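Local structure of hypothetical shikimate 5-dehydrogenase-like protein HI0607 (Haemophilus influenzae, 1NPY) at residues 108-113 against 236-241; 33-38 against 249-254. The protein catalyses the NADP(+)-dependent oxidation of shikimate to 3-dehydroshikimate in vitro, far less actively than classical AroE enzymes, so its biological substrate may be another compound. One frame throughout, in Å; residues are numbered along the deposited sequence.

Contact 1 of 2, residues 108-113 against 236-241; sequences VKLIEK and AAVIVL
L110 projects from helix 102-113 onto the face of helix 235-251 formed by A237, V238 and L241, spacings that place one turn of the second helix in front of a single leucine. Its CB makes no close approach of its own; the contact begins one bond further out, where CG lies 4.0 Å from CD2 of L241. With chi1 at -69° the branch point sits opposite the carbonyl carbon and beside the backbone N, and the near-extended second torsion (161°) carries CD1 onward to the partner helix. There CD1 reaches CG2 of V238 at 3.7 Å and lies 4.2 Å from V238 CA, near the backbone. The other branch, CD2, ends beside the CB of A237 at 4.2 Å.

L241 returns the approach from the opposite helix, and the two leucine side chains overlap head to tail. Its CD2 touches both L110 CG and the first side-chain carbon of K109, with 3.7 Å from L241 CD2 to K109 CB. Beyond that CB the rest of the lysine chain turns off from helix 235-251, so K109 contributes aliphatic carbon to the contact while its ammonium group lies elsewhere. The interface is entirely apolar, and the short helical segments pass 10.9 Å apart at 122°.

In shikimate dehydrogenases this pair of helices links the two domains. Behind helix 102-113, V108 and I111 pack on A137 and F138 of helix 131-140; V238 also touches M130, an NADP(+)-site residue by similarity, and V240 faces I260 and A264 of helix 257-268.

Contact 2 of 2, residues 33-38 against 249-254; sequences LNFIYK and LYTHQR
Y37 and Y250 meet in two ways. Their rings touch, CE1 of Y37 lying 4.3 Å from CE2 of Y250. A single water also spans their hydroxyls, 2.8 Å from each of Y37 OH and Y250 OH, and it lies in the plane of the Y37 ring, at its edge. This joins strand 35-40, one of the two edge strands of the mixed sheet within the chain and part of the substrate-binding domain, to the C-terminal end of helix 235-251, where an ST turn begins on T251, the last residue of the helix.

Two residues earlier on the strand, F35 receives the methyl of T251 over one face in a CH-pi contact, with CG2 4.1 Å from the ring centroid and 16° off the normal. The threonine's first torsion (64°) explains both of its roles, since it sends CG2 to the phenyl ring while OG1 remains close to the backbone. CZ of F35 also approaches the carbonyl oxygen of Y250, which accepts a hydrogen bond from R58. On the strand side, Y37 stacks on H24 of helix 19-31.

L33 lies nearly perpendicular to T251, its CD1 meeting T251 CG2 at 3.9 Å, while its other methyl, CD2, packs against NE2 of Q253. T251 OG1, hydrogen-bonded to F247 O, closes the ST turn by accepting from Q253 N at 3.1 Å and 156°.

In the fold
Helix 235-251 is common to both contacts: contact 1 uses its beginning and contact 2 its end, with centres 20 Å apart and no touch between them. Along the chain the order is 33-38, 108-113, 236-241 and 249-254, so both segments of contact 1 fall between those of contact 2. One helix therefore runs from its companion 102-113, close to the residues thought to bind NADP(+) and substrate, to the outer strand of the mixed sheet. The C-terminal part of the chain is thereby fastened back on the N-terminal substrate-binding domain, consistent with the two-domain architecture of shikimate dehydrogenases, in which the active site lies between the domains.

Contact 1 of 2, residues 108-113 against 236-241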
loop_
_atom_site.group_PDB
_atom_site.type_symbol
_atom_site.label_atom_id
_atom_site.label_comp_id
_atom_site.label_asym_id
_atom_site.label_seq_id
_atom_site.Cartn_x
_atom_site.Cartn_y
_atom_site.Cartn_z
ATOM N N VAL A 108 -8.576 1.263 2.064
ATOM C CA VAL A 108 -10.023 1.498 2.095
ATOM C C VAL A 108 -10.776 0.175 1.933
ATOM O O VAL A 108 -11.746 -0.088 2.653
ATOM C CB VAL A 108 -10.450 2.470 0.980
ATOM C CG1 VAL A 108 -11.990 2.520 0.856
ATOM C CG2 VAL A 108 -9.899 3.869 1.202
ATOM N N LYS A 109 -10.371 -0.643 0.966
ATOM C CA LYS A 109 -10.943 -1.964 0.781
ATOM C C LYS A 109 -10.825 -2.918 1.964
ATOM O O LYS A 109 -11.777 -3.649 2.263
ATOM C CB LYS A 109 -10.442 -2.641 -0.506
ATOM C CG LYS A 109 -10.954 -1.962 -1.781
ATOM C CD LYS A 109 -10.777 -2.808 -3.039
ATOM C CE LYS A 109 -11.614 -2.344 -4.246
ATOM N NZ LYS A 109 -12.854 -1.601 -3.863
ATOM N N LEU A 110 -9.673 -2.937 2.632
ATOM C CA LEU A 110 -9.502 -3.774 3.805
ATOM C C LEU A 110 -10.306 -3.312 5.021
ATOM O O LEU A 110 -10.816 -4.144 5.792
ATOM C CB LEU A 110 -8.013 -3.855 4.144
ATOM C CG LEU A 110 -7.209 -4.650 3.120
ATOM C CD1 LEU A 110 -5.736 -4.311 3.245
ATOM C CD2 LEU A 110 -7.432 -6.149 3.338
ATOM N N ILE A 111 -10.466 -2.002 5.169
ATOM C CA ILE A 111 -11.286 -1.453 6.245
ATOM C C ILE A 111 -12.694 -2.005 6.059
ATOM O O ILE A 111 -13.328 -2.489 6.995
ATOM C CB ILE A 111 -11.261 0.097 6.234
ATOM C CG1 ILE A 111 -9.927 0.575 6.824
ATOM C CG2 ILE A 111 -12.388 0.708 7.052
ATOM C CD1 ILE A 111 -9.627 2.062 6.561
ATOM N N GLU A 112 -13.177 -1.932 4.826
ATOM C CA GLU A 112 -14.488 -2.483 4.498
ATOM C C GLU A 112 -14.552 -4.000 4.666
ATOM O O GLU A 112 -15.463 -4.540 5.296
ATOM C CB GLU A 112 -14.864 -2.091 3.071
ATOM C CG GLU A 112 -16.246 -2.619 2.707
ATOM C CD GLU A 112 -16.779 -2.015 1.425
ATOM O OE1 GLU A 112 -16.733 -2.707 0.385
ATOM O OE2 GLU A 112 -17.263 -0.862 1.471
ATOM N N LYS A 113 -13.577 -4.706 4.106
ATOM C CA LYS A 113 -13.564 -6.161 4.156
ATOM C C LYS A 113 -13.668 -6.710 5.573
ATOM O O LYS A 113 -14.413 -7.646 5.843
ATOM C CB LYS A 113 -12.295 -6.701 3.508
ATOM C CG LYS A 113 -12.247 -8.209 3.551
ATOM C CD LYS A 113 -11.100 -8.757 2.722
ATOM C CE LYS A 113 -10.931 -10.243 2.998
ATOM N NZ LYS A 113 -10.125 -10.821 1.888
ATOM N N ALA A 236 0.996 -8.214 4.159
ATOM C CA ALA A 236 0.952 -9.025 2.949
ATOM C C ALA A 236 -0.367 -8.816 2.209
ATOM O O ALA A 236 -0.391 -8.789 0.977
ATOM C CB ALA A 236 1.167 -10.483 3.258
ATOM N N ALA A 237 -1.463 -8.733 2.958
ATOM C CA ALA A 237 -2.747 -8.434 2.341
ATOM C C ALA A 237 -2.743 -7.103 1.600
ATOM O O ALA A 237 -3.438 -6.998 0.582
ATOM C CB ALA A 237 -3.873 -8.422 3.358
ATOM N N VAL A 238 -2.070 -6.094 2.159
ATOM C CA VAL A 238 -1.947 -4.799 1.518
ATOM C C VAL A 238 -1.170 -4.922 0.212
ATOM O O VAL A 238 -1.616 -4.440 -0.833
ATOM C CB VAL A 238 -1.335 -3.715 2.422
ATOM C CG1 VAL A 238 -1.229 -2.423 1.672
ATOM C CG2 VAL A 238 -2.199 -3.451 3.649
ATOM N N ILE A 239 -0.013 -5.583 0.245
ATOM C CA ILE A 239 0.823 -5.649 -0.954
ATOM C C ILE A 239 0.095 -6.378 -2.068
ATOM O O ILE A 239 0.151 -5.972 -3.239
ATOM C CB ILE A 239 2.158 -6.336 -0.672
ATOM C CG1 ILE A 239 2.997 -5.454 0.250
ATOM C CG2 ILE A 239 2.946 -6.583 -1.945
ATOM C CD1 ILE A 239 4.322 -6.058 0.606
ATOM N N VAL A 240 -0.560 -7.474 -1.696
ATOM C CA VAL A 240 -1.289 -8.228 -2.704
ATOM C C VAL A 240 -2.471 -7.454 -3.287
ATOM O O VAL A 240 -2.640 -7.409 -4.509
ATOM C CB VAL A 240 -1.725 -9.613 -2.184
ATOM C CG1 VAL A 240 -2.633 -10.276 -3.238
ATOM C CG2 VAL A 240 -0.504 -10.466 -1.902
ATOM N N LEU A 241 -3.281 -6.808 -2.456
ATOM C CA LEU A 241 -4.482 -6.151 -2.944
ATOM C C LEU A 241 -4.093 -4.936 -3.768
ATOM O O LEU A 241 -4.731 -4.690 -4.794
ATOM C CB LEU A 241 -5.396 -5.738 -1.782
ATOM C CG LEU A 241 -6.744 -5.111 -2.155
ATOM C CD1 LEU A 241 -7.466 -5.969 -3.190
ATOM C CD2 LEU A 241 -7.566 -4.959 -0.861
#

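Contact 2 of 2, residues 33-38 against 249-254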
loop_
_atom_site.group_PDB
_atom_site.type_symbol
_atom_site.label_atom_id
_atom_site.label_comp_id
_atom_site.label_asym_id
_atom_site.label_seq_id
_atom_site.Cartn_x
_atom_site.Cartn_y
_atom_site.Cartn_z
ATOM N N LEU A 33 -4.077 -13.598 -21.117
ATOM C CA LEU A 33 -3.870 -12.216 -21.543
ATOM C C LEU A 33 -2.550 -11.986 -22.262
ATOM O O LEU A 33 -1.501 -12.453 -21.816
ATOM C CB LEU A 33 -3.898 -11.285 -20.346
ATOM C CG LEU A 33 -5.258 -11.001 -19.731
ATOM C CD1 LEU A 33 -5.224 -10.590 -18.287
ATOM C CD2 LEU A 33 -5.978 -9.914 -20.529
ATOM N N ASN A 34 -2.626 -11.292 -23.391
ATOM C CA ASN A 34 -1.443 -11.001 -24.192
ATOM C C ASN A 34 -0.722 -9.752 -23.702
ATOM O O ASN A 34 -0.784 -8.675 -24.316
ATOM C CB ASN A 34 -1.838 -10.803 -25.661
ATOM C CG ASN A 34 -0.625 -10.774 -26.578
ATOM O OD1 ASN A 34 0.451 -11.251 -26.208
ATOM N ND2 ASN A 34 -0.807 -10.252 -27.789
ATOM N N PHE A 35 -0.093 -9.945 -22.549
ATOM C CA PHE A 35 0.551 -8.914 -21.737
ATOM C C PHE A 35 1.839 -9.543 -21.207
ATOM O O PHE A 35 1.897 -10.760 -20.978
ATOM C CB PHE A 35 -0.283 -8.550 -20.513
ATOM C CG PHE A 35 -1.341 -7.489 -20.713
ATOM C CD1 PHE A 35 -2.472 -7.726 -21.485
ATOM C CD2 PHE A 35 -1.251 -6.277 -20.043
ATOM C CE1 PHE A 35 -3.448 -6.764 -21.632
ATOM C CE2 PHE A 35 -2.212 -5.320 -20.171
ATOM C CZ PHE A 35 -3.312 -5.554 -20.983
ATOM N N ILE A 36 2.851 -8.703 -20.998
ATOM C CA ILE A 36 4.052 -9.007 -20.220
ATOM C C ILE A 36 4.351 -7.876 -19.251
ATOM O O ILE A 36 3.937 -6.724 -19.451
ATOM C CB ILE A 36 5.283 -9.237 -21.104
ATOM C CG1 ILE A 36 5.536 -8.041 -22.022
ATOM C CG2 ILE A 36 5.143 -10.531 -21.856
ATOM C CD1 ILE A 36 6.921 -8.008 -22.686
ATOM N N TYR A 37 5.024 -8.206 -18.151
ATOM C CA TYR A 37 5.370 -7.231 -17.137
ATOM C C TYR A 37 6.886 -7.259 -16.894
ATOM O O TYR A 37 7.481 -8.340 -16.858
ATOM C CB TYR A 37 4.712 -7.585 -15.805
ATOM C CG TYR A 37 4.688 -6.481 -14.763
ATOM C CD1 TYR A 37 3.544 -5.700 -14.584
ATOM C CD2 TYR A 37 5.782 -6.206 -13.940
ATOM C CE1 TYR A 37 3.472 -4.710 -13.630
ATOM C CE2 TYR A 37 5.710 -5.229 -12.958
ATOM C CZ TYR A 37 4.541 -4.497 -12.787
ATOM O OH TYR A 37 4.400 -3.528 -11.825
ATOM N N LYS A 38 7.492 -6.088 -16.757
ATOM C CA LYS A 38 8.880 -6.023 -16.294
ATOM C C LYS A 38 9.147 -4.797 -15.436
ATOM O O LYS A 38 8.631 -3.712 -15.703
ATOM C CB LYS A 38 9.840 -6.014 -17.484
ATOM C CG LYS A 38 11.255 -6.401 -17.090
ATOM C CD LYS A 38 12.222 -6.262 -18.253
ATOM C CE LYS A 38 13.033 -4.982 -18.140
ATOM N NZ LYS A 38 13.999 -4.993 -16.990
ATOM N N LEU A 249 -6.786 -2.468 -13.196
ATOM C CA LEU A 249 -6.740 -1.226 -13.954
ATOM C C LEU A 249 -6.127 -1.435 -15.342
ATOM O O LEU A 249 -6.576 -0.869 -16.337
ATOM C CB LEU A 249 -5.988 -0.164 -13.173
ATOM C CG LEU A 249 -6.788 0.474 -12.046
ATOM C CD1 LEU A 249 -5.888 1.223 -11.080
ATOM C CD2 LEU A 249 -7.880 1.410 -12.539
ATOM N N TYR A 250 -5.064 -2.220 -15.403
ATOM C CA TYR A 250 -4.354 -2.362 -16.677
ATOM C C TYR A 250 -5.102 -3.263 -17.665
ATOM O O TYR A 250 -5.085 -2.983 -18.861
ATOM C CB TYR A 250 -2.961 -2.945 -16.500
ATOM C CG TYR A 250 -2.029 -2.248 -15.519
ATOM C CD1 TYR A 250 -2.121 -0.897 -15.226
ATOM C CD2 TYR A 250 -1.028 -2.969 -14.902
ATOM C CE1 TYR A 250 -1.258 -0.308 -14.306
ATOM C CE2 TYR A 250 -0.169 -2.403 -13.970
ATOM C CZ TYR A 250 -0.277 -1.053 -13.707
ATOM O OH TYR A 250 0.568 -0.502 -12.776
ATOM N N THR A 251 -5.687 -4.360 -17.179
ATOM C CA THR A 251 -6.198 -5.427 -18.051
ATOM C C THR A 251 -7.726 -5.465 -18.191
ATOM O O THR A 251 -8.254 -6.212 -19.013
ATOM C CB THR A 251 -5.858 -6.799 -17.513
ATOM O OG1 THR A 251 -6.527 -6.973 -16.251
ATOM C CG2 THR A 251 -4.362 -6.965 -17.255
ATOM N N HIS A 252 -8.404 -4.781 -17.285
ATOM C CA HIS A 252 -9.862 -4.832 -17.133
ATOM C C HIS A 252 -10.417 -6.180 -16.691
ATOM O O HIS A 252 -11.598 -6.482 -16.880
ATOM C CB HIS A 252 -10.581 -4.373 -18.402
ATOM C CG HIS A 252 -10.316 -2.936 -18.716
ATOM N ND1 HIS A 252 -9.831 -2.518 -19.934
ATOM C CD2 HIS A 252 -10.368 -1.842 -17.924
ATOM C CE1 HIS A 252 -9.664 -1.210 -19.899
ATOM N NE2 HIS A 252 -9.976 -0.774 -18.692
ATOM N N GLN A 253 -9.579 -6.987 -16.059
ATOM C CA GLN A 253 -9.967 -8.235 -15.411
ATOM C C GLN A 253 -9.467 -8.295 -13.967
ATOM O O GLN A 253 -8.278 -8.090 -13.700
ATOM C CB GLN A 253 -9.412 -9.444 -16.162
ATOM C CG GLN A 253 -10.106 -9.703 -17.499
ATOM C CD GLN A 253 -9.655 -10.980 -18.193
ATOM O OE1 GLN A 253 -9.626 -12.042 -17.560
ATOM N NE2 GLN A 253 -9.414 -10.904 -19.504
ATOM N N ARG A 254 -10.375 -8.638 -13.069
ATOM C CA ARG A 254 -10.061 -8.939 -11.674
ATOM C C ARG A 254 -9.857 -10.445 -11.594
ATOM O O ARG A 254 -10.790 -11.226 -11.852
ATOM C CB ARG A 254 -11.223 -8.506 -10.770
ATOM C CG ARG A 254 -11.004 -8.741 -9.284
ATOM C CD ARG A 254 -12.144 -8.235 -8.421
ATOM N NE ARG A 254 -12.423 -6.804 -8.605
ATOM C CZ ARG A 254 -13.420 -6.104 -8.057
ATOM N NH1 ARG A 254 -14.335 -6.664 -7.280
ATOM N NH2 ARG A 254 -13.552 -4.806 -8.306
HETATM O O HOH W 1 1.785 -2.696 -11.428
#